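Local coordinates for NAP1-binding protein 2 (Saccharomyces cerevisiae, PDB 1YN8), which acts as an adaptor linking the PTC1 phosphatase to the PBS2 kinase, negatively regulates the HOG pathway, and is seen here as its SH3 domain, at residues D15-L20 with Q34-A39. Residues are numbered along the deposited sequence; the frame is centred on the assembly and turned at random.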
# COMPACT_ATOMS: atom_id res chain seq x y z
N ASP A 15 4.34 1.78 -13.54
CA ASP A 15 3.98 0.36 -13.46
C ASP A 15 4.41 -0.36 -12.17
O ASP A 15 3.92 -1.44 -11.87
CB ASP A 15 4.54 -0.42 -14.67
CG ASP A 15 3.54 -0.55 -15.80
OD1 ASP A 15 2.36 -0.17 -15.62
OD2 ASP A 15 3.93 -1.04 -16.89
N ASN A 16 5.34 0.24 -11.44
CA ASN A 16 5.87 -0.33 -10.20
C ASN A 16 4.96 -0.02 -8.98
O ASN A 16 5.07 -0.68 -7.94
CB ASN A 16 7.27 0.27 -9.96
CG ASN A 16 8.23 -0.69 -9.28
OD1 ASN A 16 7.85 -1.75 -8.77
ND2 ASN A 16 9.50 -0.32 -9.27
N GLU A 17 4.07 0.97 -9.12
CA GLU A 17 3.26 1.50 -8.01
C GLU A 17 1.83 0.90 -8.02
O GLU A 17 1.26 0.64 -9.09
CB GLU A 17 3.23 3.04 -8.07
CG GLU A 17 4.64 3.68 -7.94
CD GLU A 17 4.70 5.18 -8.28
OE1 GLU A 17 3.67 5.88 -8.33
OE2 GLU A 17 5.84 5.65 -8.54
N LEU A 18 1.28 0.64 -6.82
CA LEU A 18 -0.04 0.01 -6.65
C LEU A 18 -1.11 1.07 -6.40
O LEU A 18 -1.03 1.78 -5.40
CB LEU A 18 -0.01 -0.96 -5.46
CG LEU A 18 -1.26 -1.80 -5.16
CD1 LEU A 18 -1.42 -2.91 -6.23
CD2 LEU A 18 -1.26 -2.41 -3.76
N ARG A 19 -2.12 1.15 -7.26
CA ARG A 19 -3.20 2.14 -7.06
C ARG A 19 -3.96 1.87 -5.76
O ARG A 19 -4.32 0.72 -5.45
CB ARG A 19 -4.19 2.11 -8.24
CG ARG A 19 -5.44 3.00 -8.06
CD ARG A 19 -6.37 3.02 -9.28
NE ARG A 19 -5.78 3.62 -10.48
CZ ARG A 19 -5.68 4.92 -10.75
NH1 ARG A 19 -6.12 5.84 -9.90
NH2 ARG A 19 -5.12 5.30 -11.89
N LEU A 20 -4.24 2.94 -5.01
CA LEU A 20 -5.08 2.84 -3.83
C LEU A 20 -6.29 3.78 -3.94
O LEU A 20 -6.25 4.84 -4.59
CB LEU A 20 -4.30 3.20 -2.54
CG LEU A 20 -2.99 2.48 -2.16
CD1 LEU A 20 -2.36 3.19 -0.93
CD2 LEU A 20 -3.17 1.00 -1.88
N GLN A 34 13.30 4.72 1.86
CA GLN A 34 12.71 5.92 2.46
C GLN A 34 11.45 6.31 1.68
O GLN A 34 11.52 6.63 0.49
CB GLN A 34 13.73 7.07 2.42
CG GLN A 34 13.22 8.46 2.84
CD GLN A 34 14.02 9.62 2.23
OE1 GLN A 34 13.43 10.58 1.72
NE2 GLN A 34 15.35 9.54 2.28
N GLY A 35 10.31 6.28 2.35
CA GLY A 35 9.07 6.77 1.77
C GLY A 35 8.27 5.78 0.95
O GLY A 35 7.19 6.14 0.47
N TRP A 36 8.74 4.53 0.84
CA TRP A 36 8.07 3.51 0.01
C TRP A 36 7.89 2.16 0.74
O TRP A 36 8.88 1.57 1.21
CB TRP A 36 8.87 3.27 -1.29
CG TRP A 36 8.91 4.47 -2.26
CD1 TRP A 36 9.97 5.26 -2.56
CD2 TRP A 36 7.81 4.96 -3.04
NE1 TRP A 36 9.61 6.23 -3.49
CE2 TRP A 36 8.29 6.07 -3.79
CE3 TRP A 36 6.47 4.57 -3.18
CZ2 TRP A 36 7.47 6.77 -4.67
CZ3 TRP A 36 5.65 5.29 -4.07
CH2 TRP A 36 6.15 6.36 -4.78
N LEU A 37 6.64 1.69 0.77
CA LEU A 37 6.30 0.36 1.24
C LEU A 37 5.88 -0.53 0.05
O LEU A 37 5.27 -0.05 -0.92
CB LEU A 37 5.15 0.45 2.26
CG LEU A 37 5.35 1.37 3.48
CD1 LEU A 37 4.08 1.33 4.29
CD2 LEU A 37 6.53 0.96 4.32
N VAL A 38 6.16 -1.84 0.17
CA VAL A 38 5.62 -2.86 -0.72
C VAL A 38 4.36 -3.45 -0.05
O VAL A 38 4.42 -4.02 1.06
CB VAL A 38 6.61 -4.01 -1.02
CG1 VAL A 38 5.93 -5.09 -1.90
CG2 VAL A 38 7.84 -3.51 -1.73
N ALA A 39 3.24 -3.31 -0.74
CA ALA A 39 1.93 -3.68 -0.26
C ALA A 39 1.24 -4.67 -1.19
O ALA A 39 1.50 -4.67 -2.41
CB ALA A 39 1.09 -2.45 -0.11
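E17 meets W36 at what is, by analogy with other SH3 domains, probably the ligand-binding surface of this SH3 fold, while L18 packs against the buried A39. Segment 15-20 belongs to the RT loop, between strands 2-6 and 25-33; segment 34-39 runs from the n-Src turn into strand 36-40. No hydrogen bond joins the two directly. Strand 47-51 and the residues after it bridge them: N16 and L18 pair with L49 through the backbone, L37 pairs with V50, and G35 with E52.

In the polar-aromatic contact, OE2 of E17 reaches CH2 of W36 at 3.8 Å, coming in obliquely to the indole, with the carboxylate and ring planes 34° apart. E17 turns its CG anti to the carbonyl carbon (chi1 -60°) and stays extended beyond it, which carries the acid out to the far corner of the six-membered ring. The same OE2 is hydrogen-bonded to ND2 of N14, a loop neighbour that helps fix the carboxylate. An acidic RT-loop residue beside this tryptophan is the usual setting of the SH3 specificity pocket, a role E17 and W36 probably share here.

The apolar contact joins L18 and A39, the closest backbone pair at 7.6 Å between CA atoms; both point their CB toward the opposite segment. L18 also touches V50, and A39 packs on I28 of strand 25-33. With CG anti to its backbone N (chi1 -176°), L18 brings CD2 within 4.3 Å of A39 CB and 3.8 Å of A39 O, the carbonyl oxygen hydrogen-bonded to OG1 of T47.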